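Local coordinates for protein chemotaxis transducer (Pseudomonas aeruginosa, PDB 6GCV) that senses nitrate, probably by binding it directly through its PilJ-type ligand-binding domain, and so acts as a chemoreceptor that steers bacterial chemotaxis, at residues M14-E19 and N73-G78; E19-A24 and L132-A137; R36-L41 and D101-P106. All coordinates share one frame; numbering follows the deposited sequence. Where two conformers were deposited one is given.

Contact 1 (M14-E19 and N73-G78); sequences MSISPE and NVSRMG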
loop_
_atom_site.group_PDB
_atom_site.type_symbol
_atom_site.label_atom_id
_atom_site.label_comp_id
_atom_site.label_asym_id
_atom_site.label_seq_id
_atom_site.Cartn_x
_atom_site.Cartn_y
_atom_site.Cartn_z
ATOM N N MET A 14 3.620 5.959 22.737
ATOM C CA MET A 14 3.029 6.789 21.644
ATOM C C MET A 14 2.048 7.829 22.186
ATOM O O MET A 14 1.195 7.517 23.017
ATOM C CB MET A 14 2.325 5.911 20.607
ATOM C CG MET A 14 3.263 5.081 19.745
ATOM S SD MET A 14 2.396 4.099 18.501
ATOM C CE MET A 14 1.810 5.364 17.378
ATOM N N SER A 15 2.180 9.064 21.708
ATOM C CA SER A 15 1.277 10.167 22.101
ATOM C C SER A 15 0.020 10.227 21.213
ATOM O O SER A 15 -1.022 10.731 21.627
ATOM C CB SER A 15 2.026 11.501 22.094
ATOM O OG SER A 15 2.763 11.667 20.906
ATOM N N ILE A 16 0.115 9.687 20.008
ATOM C CA ILE A 16 -1.057 9.562 19.136
ATOM C C ILE A 16 -1.557 8.122 19.176
ATOM O O ILE A 16 -0.809 7.208 19.529
ATOM C CB ILE A 16 -0.727 9.984 17.692
ATOM C CG1 ILE A 16 0.280 9.013 17.052
ATOM C CG2 ILE A 16 -0.200 11.410 17.696
ATOM C CD1 ILE A 16 0.619 9.305 15.618
ATOM N N SER A 17 -2.805 7.909 18.765
ATOM C CA SER A 17 -3.356 6.573 18.735
ATOM C C SER A 17 -2.675 5.735 17.666
ATOM O O SER A 17 -2.288 6.275 16.621
ATOM C CB SER A 17 -4.846 6.623 18.421
ATOM O OG SER A 17 -5.038 7.102 17.112
ATOM N N PRO A 18 -2.577 4.419 17.896
ATOM C CA PRO A 18 -2.063 3.549 16.842
ATOM C C PRO A 18 -2.864 3.679 15.560
ATOM O O PRO A 18 -2.288 3.556 14.477
ATOM C CB PRO A 18 -2.219 2.145 17.435
ATOM C CG PRO A 18 -2.169 2.355 18.904
ATOM C CD PRO A 18 -2.801 3.702 19.164
ATOM N N GLU A 19 -4.179 3.898 15.673
ATOM C CA GLU A 19 -5.010 4.024 14.489
ATOM C C GLU A 19 -4.584 5.225 13.627
ATOM O O GLU A 19 -4.703 5.184 12.406
ATOM C CB GLU A 19 -6.478 4.093 14.876
ATOM C CG GLU A 19 -7.434 4.422 13.739
ATOM C CD GLU A 19 -7.556 3.409 12.642
ATOM O OE1 GLU A 19 -6.782 2.456 12.534
ATOM O OE2 GLU A 19 -8.486 3.621 11.823
ATOM N N ASN A 73 -10.908 7.621 15.819
ATOM C CA ASN A 73 -9.700 7.588 16.641
ATOM C C ASN A 73 -8.463 7.974 15.838
ATOM O O ASN A 73 -7.398 7.319 15.958
ATOM C CB ASN A 73 -9.527 6.236 17.338
ATOM C CG ASN A 73 -8.578 6.286 18.503
ATOM O OD1 ASN A 73 -8.031 5.255 18.897
ATOM N ND2 ASN A 73 -8.341 7.479 19.048
ATOM N N VAL A 74 -8.618 8.991 15.003
ATOM C CA VAL A 74 -7.505 9.574 14.276
ATOM C C VAL A 74 -7.227 10.939 14.869
ATOM O O VAL A 74 -8.091 11.821 14.865
ATOM C CB VAL A 74 -7.792 9.694 12.763
ATOM C CG1 VAL A 74 -6.688 10.443 12.039
ATOM C CG2 VAL A 74 -7.979 8.316 12.136
ATOM N N SER A 75 -6.018 11.107 15.374
ATOM C CA SER A 75 -5.555 12.363 15.980
ATOM C C SER A 75 -5.136 13.383 14.912
ATOM O O SER A 75 -4.484 13.018 13.945
ATOM C CB SER A 75 -4.321 12.062 16.879
ATOM O OG SER A 75 -4.536 10.956 17.776
ATOM N N ARG A 76 -5.447 14.668 15.110
ATOM C CA ARG A 76 -4.859 15.711 14.262
ATOM C C ARG A 76 -3.486 15.970 14.856
ATOM O O ARG A 76 -3.349 16.188 16.055
ATOM C CB ARG A 76 -5.697 16.999 14.259
ATOM C CG ARG A 76 -5.100 18.108 13.384
ATOM C CD ARG A 76 -5.862 19.415 13.493
ATOM N NE ARG A 76 -6.006 19.884 14.867
ATOM C CZ ARG A 76 -5.114 20.624 15.525
ATOM N NH1 ARG A 76 -3.979 21.017 14.952
ATOM N NH2 ARG A 76 -5.372 20.983 16.777
ATOM N N MET A 77 -2.453 16.000 14.021
ATOM C CA MET A 77 -1.122 16.301 14.470
ATOM C C MET A 77 -0.753 17.652 13.899
ATOM O O MET A 77 -0.574 17.803 12.693
ATOM C CB MET A 77 -0.135 15.227 14.046
ATOM C CG MET A 77 -0.455 13.849 14.582
ATOM S SD MET A 77 0.818 12.585 14.192
ATOM C CE MET A 77 2.089 13.036 15.383
ATOM N N GLY A 78 -0.697 18.643 14.783
ATOM C CA GLY A 78 -0.548 20.039 14.382
ATOM C C GLY A 78 0.887 20.528 14.212
ATOM O O GLY A 78 1.098 21.665 13.841
HETATM O O HOH W 1 -5.949 3.206 17.995
#
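I16 and E19 lie beside S75 and V74, CA to CA 6.2 Å and 6.1 Å respectively, where the approach to helix 18-42 passes the irregular segment N73-G78, the two chain directions diverging by 135°. S17 makes the polar link. Its OG, set between its own backbone N and carbonyl carbon (chi1 66°), donates to N73 O over 2.6 Å, approaching from a direction tilted 32° out of the carbonyl plane. S17 CB lies obliquely against the N73 amide, 3.5 Å from N73 OD1. One water accepts from E19 N and donates to N73 OD1, bridging helix start and loop. S17 is the N-cap of helix 18-42, its OG also capping a backbone N in the first helical turn. N73, in the left-handed region, and V74 form a G1 beta bulge. From the helix side, T20 OG1 is hydrogen-bonded to both S17 OG and S75 N. Beyond this polar cluster the contact is apolar. I16 lays both branches against the end of M77, the two side chains crossing at about a right angle: I16 CD1 is 3.6 Å from M77 SD, and I16 CG2 is 3.6 Å from M77 CE. M77 also reaches M133 on helix 112-137. The E19 side chain meets N73 O with its aliphatic stem, CB at 3.5 Å, while its OE1 accepts from N22 and its OE2 forms a long, weak ion pair with R72.

Contact 2 (E19-A24 and L132-A137); sequences ETINVA and LMSARA
M133 reaches from helix 112-137 to T20, I21 and A24 of helix 18-42, the short segments running antiparallel (167°) with their axes 10.6 Å apart. Its CB meets CD1 of I21, a residue modelled in two conformers, at 3.8 Å; the two side chains slide past each other in opposite directions. CG, beside the backbone N (chi1 -70°), then carries the chain toward helix 18-42. SD lies 3.6 Å from A24 CB. There the chain bends (chi3 66°), so CE touches two methyls one helical turn apart, 3.6 Å from T20 CG2 and 3.8 Å from A24 CB. This pairs the first and last helices of a four-helix bundle; L65 of helix 48-67 and I82 of helix 80-103 touch M133 as well, placing it in the bundle core. T20 turns its methyl to M133, the two side chains crossing at about a right angle. On the flank, S134 OG rests 3.9 Å from I21 CD1 while making a weak hydrogen bond back to V130 O. N22, on another side of helix 18-42, accepts with its OD1 from R28 of the second subunit.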
loop_
_atom_site.group_PDB
_atom_site.type_symbol
_atom_site.label_atom_id
_atom_site.label_comp_id
_atom_site.label_asym_id
_atom_site.label_seq_id
_atom_site.Cartn_x
_atom_site.Cartn_y
_atom_site.Cartn_z
ATOM N N GLU A 19 -4.179 3.898 15.673
ATOM C CA GLU A 19 -5.010 4.024 14.489
ATOM C C GLU A 19 -4.584 5.225 13.627
ATOM O O GLU A 19 -4.703 5.184 12.406
ATOM C CB GLU A 19 -6.478 4.093 14.876
ATOM C CG GLU A 19 -7.434 4.422 13.739
ATOM C CD GLU A 19 -7.556 3.409 12.642
ATOM O OE1 GLU A 19 -6.782 2.456 12.534
ATOM O OE2 GLU A 19 -8.486 3.621 11.823
ATOM N N THR A 20 -4.071 6.294 14.252
ATOM C CA THR A 20 -3.596 7.444 13.468
ATOM C C THR A 20 -2.468 7.013 12.510
ATOM O O THR A 20 -2.459 7.351 11.323
ATOM C CB THR A 20 -3.117 8.586 14.381
ATOM O OG1 THR A 20 -4.174 8.943 15.280
ATOM C CG2 THR A 20 -2.683 9.788 13.611
ATOM N N ILE A 21 -1.517 6.253 13.049
ATOM C CA ILE A 21 -0.392 5.761 12.262
ATOM C C ILE A 21 -0.861 4.714 11.226
ATOM O O ILE A 21 -0.370 4.674 10.102
ATOM C CB ILE A 21 0.745 5.228 13.164
ATOM C CG1 ILE A 21 1.291 6.327 14.080
ATOM C CG2 ILE A 21 1.866 4.611 12.337
ATOM C CD1 ILE A 21 1.884 7.510 13.359
ATOM N N ASN A 22 -1.820 3.881 11.612
ATOM C CA ASN A 22 -2.403 2.914 10.686
ATOM C C ASN A 22 -3.026 3.583 9.468
ATOM O O ASN A 22 -2.787 3.176 8.325
ATOM C CB ASN A 22 -3.433 2.031 11.375
ATOM C CG ASN A 22 -3.985 0.969 10.466
ATOM O OD1 ASN A 22 -3.216 0.275 9.803
ATOM N ND2 ASN A 22 -5.300 0.864 10.381
ATOM N N VAL A 23 -3.815 4.632 9.715
ATOM C CA VAL A 23 -4.495 5.337 8.649
ATOM C C VAL A 23 -3.485 6.018 7.720
ATOM O O VAL A 23 -3.618 5.956 6.492
ATOM C CB VAL A 23 -5.531 6.305 9.240
ATOM C CG1 VAL A 23 -5.993 7.343 8.254
ATOM C CG2 VAL A 23 -6.711 5.526 9.790
ATOM N N ALA A 24 -2.470 6.642 8.307
ATOM C CA ALA A 24 -1.446 7.270 7.478
ATOM C C ALA A 24 -0.686 6.208 6.637
ATOM O O ALA A 24 -0.426 6.403 5.462
ATOM C CB ALA A 24 -0.493 8.078 8.349
ATOM N N LEU A 132 7.563 11.136 9.522
ATOM C CA LEU A 132 7.500 12.332 10.379
ATOM C C LEU A 132 6.519 12.138 11.532
ATOM O O LEU A 132 6.766 12.571 12.675
ATOM C CB LEU A 132 7.091 13.549 9.557
ATOM C CG LEU A 132 8.111 14.036 8.538
ATOM C CD1 LEU A 132 7.443 15.100 7.675
ATOM C CD2 LEU A 132 9.345 14.612 9.193
ATOM N N MET A 133 5.382 11.530 11.228
ATOM C CA MET A 133 4.366 11.255 12.267
ATOM C C MET A 133 4.911 10.334 13.338
ATOM O O MET A 133 4.749 10.607 14.528
ATOM C CB MET A 133 3.101 10.684 11.657
ATOM C CG MET A 133 2.329 11.703 10.832
ATOM S SD MET A 133 0.959 10.956 9.911
ATOM C CE MET A 133 -0.116 10.448 11.238
ATOM N N SER A 134 5.609 9.284 12.911
ATOM C CA SER A 134 6.159 8.329 13.858
ATOM C C SER A 134 7.267 8.944 14.694
ATOM O O SER A 134 7.374 8.674 15.874
ATOM C CB SER A 134 6.675 7.098 13.124
ATOM O OG SER A 134 5.584 6.402 12.628
ATOM N N ALA A 135 8.083 9.789 14.080
ATOM C CA ALA A 135 9.161 10.439 14.817
ATOM C C ALA A 135 8.606 11.265 15.990
ATOM O O ALA A 135 9.123 11.263 17.021
ATOM C CB ALA A 135 9.991 11.321 13.902
ATOM N N ARG A 136 7.488 11.964 15.632
ATOM C CA ARG A 136 6.895 12.838 16.674
ATOM C C ARG A 136 6.186 11.999 17.727
ATOM O O ARG A 136 6.258 12.300 18.909
ATOM C CB ARG A 136 5.888 13.799 16.027
ATOM C CG ARG A 136 5.097 14.693 16.969
ATOM C CD ARG A 136 5.912 15.361 18.058
ATOM N NE ARG A 136 5.055 16.289 18.777
ATOM C CZ ARG A 136 4.310 15.948 19.814
ATOM N NH1 ARG A 136 4.384 14.718 20.294
ATOM N NH2 ARG A 136 3.535 16.853 20.393
ATOM N N ALA A 137 5.498 10.950 17.293
ATOM C CA ALA A 137 4.689 10.137 18.192
ATOM C C ALA A 137 5.510 9.220 19.101
ATOM O O ALA A 137 5.129 8.973 20.216
ATOM C CB ALA A 137 3.706 9.311 17.376
#

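Contact 3 (R36-L41 and D101-P106); sequences REALQL and DQVAQP. With NA (sodium ion), chain E; ACT (acetate ion), chain G.
The acetate ion meets the R36 guanidinium obliquely with its OXT, which lies 3.1 Å from R36 NH1; the hydrogen bond from R36 NH1 to acetate O, at 3.4 Å, is weak. OXT also approaches the E37 carboxylate: E37 OE2 and acetate OXT are only 2.5 Å apart, so one of the two acid groups probably holds a proton. Water 2 donates to OXT over 2.8 Å and also binds the sodium ion, which takes E37 O as a further ligand at 2.9 Å; D47 belongs to the same metal site. K33 makes a salt bridge to E37 OE2 and T54 hydrogen-bonds E37 OE1, while T120 of the second subunit hydrogen-bonds both the acetate and R36 NH2. The acetate, probably from the crystallisation liquor, thus sits where the two subunits meet. On another side of segment R36-L41, small and apolar groups meet at the end of a four-helix bundle, where helix 80-103 gives way to a loop. A104 packs close to A38, and its CA-H points at A38 O, 3.5 Å from A104 CA, with an angle of 154° at the hydrogen. V103 crosses L39 obliquely, its CG1, anti to the backbone N (chi1 168°), 3.9 Å from L39 CD2 and also touching A38 CB; F115 of helix 112-137 packs on both V103 and L39. L41 CB lies 3.9 Å from A104 CB, and L41 CD1 rests on the same methyl. Farther along the loop, the P106 ring brings CG against L41 O.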
loop_
_atom_site.group_PDB
_atom_site.type_symbol
_atom_site.label_atom_id
_atom_site.label_comp_id
_atom_site.label_asym_id
_atom_site.label_seq_id
_atom_site.Cartn_x
_atom_site.Cartn_y
_atom_site.Cartn_z
ATOM N N ARG A 36 -3.336 0.358 -9.676
ATOM C CA ARG A 36 -3.654 -0.905 -10.284
ATOM C C ARG A 36 -5.071 -0.957 -10.839
ATOM O O ARG A 36 -5.303 -1.470 -11.920
ATOM C CB ARG A 36 -3.199 -2.065 -9.461
ATOM C CG ARG A 36 -3.817 -2.350 -8.202
ATOM C CD ARG A 36 -4.847 -3.457 -8.295
ATOM N NE ARG A 36 -5.271 -3.841 -6.965
ATOM C CZ ARG A 36 -6.373 -4.512 -6.649
ATOM N NH1 ARG A 36 -7.366 -4.609 -7.514
ATOM N NH2 ARG A 36 -6.537 -4.838 -5.348
ATOM N N GLU A 37 -6.022 -0.407 -10.093
ATOM C CA GLU A 37 -7.408 -0.381 -10.572
ATOM C C GLU A 37 -7.531 0.462 -11.857
ATOM O O GLU A 37 -8.299 0.077 -12.775
ATOM C CB GLU A 37 -8.308 0.158 -9.470
ATOM C CG GLU A 37 -8.472 -0.817 -8.333
ATOM C CD GLU A 37 -9.080 -0.253 -7.072
ATOM O OE1 GLU A 37 -8.991 0.963 -6.859
ATOM O OE2 GLU A 37 -9.622 -1.035 -6.234
ATOM N N ALA A 38 -6.856 1.609 -11.904
ATOM C CA ALA A 38 -6.919 2.447 -13.111
ATOM C C ALA A 38 -6.299 1.760 -14.309
ATOM O O ALA A 38 -6.819 1.852 -15.430
ATOM C CB ALA A 38 -6.270 3.780 -12.836
ATOM N N LEU A 39 -5.159 1.083 -14.096
ATOM C CA LEU A 39 -4.517 0.361 -15.195
ATOM C C LEU A 39 -5.392 -0.806 -15.686
ATOM O O LEU A 39 -5.461 -1.081 -16.894
ATOM C CB LEU A 39 -3.136 -0.150 -14.764
ATOM C CG LEU A 39 -2.115 0.975 -14.503
ATOM C CD1 LEU A 39 -0.952 0.400 -13.710
ATOM C CD2 LEU A 39 -1.623 1.603 -15.767
ATOM N N GLN A 40 -6.075 -1.470 -14.779
ATOM C CA GLN A 40 -6.980 -2.534 -15.177
ATOM C C GLN A 40 -8.178 -2.006 -16.020
ATOM O O GLN A 40 -8.607 -2.633 -16.982
ATOM C CB GLN A 40 -7.441 -3.311 -13.972
ATOM C CG GLN A 40 -8.146 -4.600 -14.346
ATOM C CD GLN A 40 -8.183 -5.575 -13.190
ATOM O OE1 GLN A 40 -7.273 -5.603 -12.352
ATOM N NE2 GLN A 40 -9.230 -6.377 -13.127
ATOM N N LEU A 41 -8.677 -0.845 -15.626
ATOM C CA LEU A 41 -9.670 -0.135 -16.441
ATOM C C LEU A 41 -9.082 0.214 -17.811
ATOM O O LEU A 41 -9.778 0.065 -18.843
ATOM C CB LEU A 41 -10.172 1.127 -15.722
ATOM C CG LEU A 41 -11.170 0.830 -14.590
ATOM C CD1 LEU A 41 -11.238 1.918 -13.543
ATOM C CD2 LEU A 41 -12.578 0.593 -15.185
ATOM N N ASP A 101 -7.768 9.425 -13.492
ATOM C CA ASP A 101 -8.968 9.551 -14.273
ATOM C C ASP A 101 -8.691 9.384 -15.763
ATOM O O ASP A 101 -9.490 8.814 -16.466
ATOM C CB ASP A 101 -9.550 10.952 -14.005
ATOM C CG ASP A 101 -10.868 11.219 -14.712
ATOM O OD1 ASP A 101 -11.428 10.335 -15.404
ATOM O OD2 ASP A 101 -11.353 12.358 -14.553
ATOM N N GLN A 102 -7.562 9.913 -16.226
ATOM C CA GLN A 102 -7.168 9.785 -17.631
ATOM C C GLN A 102 -6.695 8.357 -17.952
ATOM O O GLN A 102 -7.086 7.786 -18.964
ATOM C CB GLN A 102 -6.071 10.770 -17.960
ATOM C CG GLN A 102 -6.536 12.218 -17.879
ATOM C CD GLN A 102 -7.723 12.492 -18.768
ATOM O OE1 GLN A 102 -8.763 12.996 -18.306
ATOM N NE2 GLN A 102 -7.590 12.184 -20.038
ATOM N N VAL A 103 -5.854 7.788 -17.096
ATOM C CA VAL A 103 -5.364 6.430 -17.300
ATOM C C VAL A 103 -6.485 5.455 -17.436
ATOM O O VAL A 103 -6.453 4.557 -18.277
ATOM C CB VAL A 103 -4.407 6.027 -16.161
ATOM C CG1 VAL A 103 -4.102 4.521 -16.184
ATOM C CG2 VAL A 103 -3.121 6.845 -16.271
ATOM N N ALA A 104 -7.507 5.612 -16.602
ATOM C CA ALA A 104 -8.619 4.670 -16.553
ATOM C C ALA A 104 -9.516 4.664 -17.806
ATOM O O ALA A 104 -10.360 3.784 -17.923
ATOM C CB ALA A 104 -9.448 4.941 -15.314
ATOM N N GLN A 105 -9.372 5.661 -18.672
ATOM C CA GLN A 105 -10.146 5.759 -19.901
ATOM C C GLN A 105 -9.371 5.074 -21.040
ATOM O O GLN A 105 -8.324 5.567 -21.445
ATOM C CB GLN A 105 -10.376 7.216 -20.261
ATOM C CG GLN A 105 -11.235 7.974 -19.283
ATOM C CD GLN A 105 -11.328 9.429 -19.617
ATOM O OE1 GLN A 105 -11.703 9.782 -20.716
ATOM N NE2 GLN A 105 -11.052 10.265 -18.673
ATOM N N PRO A 106 -9.870 3.939 -21.553
ATOM C CA PRO A 106 -9.074 3.208 -22.537
ATOM C C PRO A 106 -8.633 3.981 -23.745
ATOM O O PRO A 106 -7.596 3.674 -24.313
ATOM C CB PRO A 106 -9.959 2.018 -22.893
ATOM C CG PRO A 106 -10.758 1.795 -21.644
ATOM C CD PRO A 106 -11.066 3.189 -21.155
HETATM NA NA NA E . -10.532 -1.633 -11.904
HETATM C C ACT G . -10.722 -4.227 -6.295
HETATM O O ACT G . -10.472 -5.467 -6.438
HETATM O OXT ACT G . -10.195 -3.350 -7.068
HETATM C CH3 ACT G . -11.447 -3.742 -5.077
HETATM O O HOH W 2 -10.470 -3.534 -9.826
#

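Helix 18-42 serves all three contacts, near its start in contacts 1 and 2 and near its far end in contact 3, some 30 Å from contact 2 between centres. Contacts 1 and 2 share E19 and touch, their centres about 7 Å apart: I16 packs on both I21 and A137, joining the loop to the first and last helices. Contact 2 is the buried one, van der Waals packing between helices without polar bonds between its two segments; contacts 1 and 3 are partly buried, where loops meet helix ends. Contact 1 mixes a serine-to-carbonyl bond with sulfur packing, whereas contact 3 pairs alanine-rich packing with a sodium ion held by a backbone carbonyl and an acetate at the subunit interface.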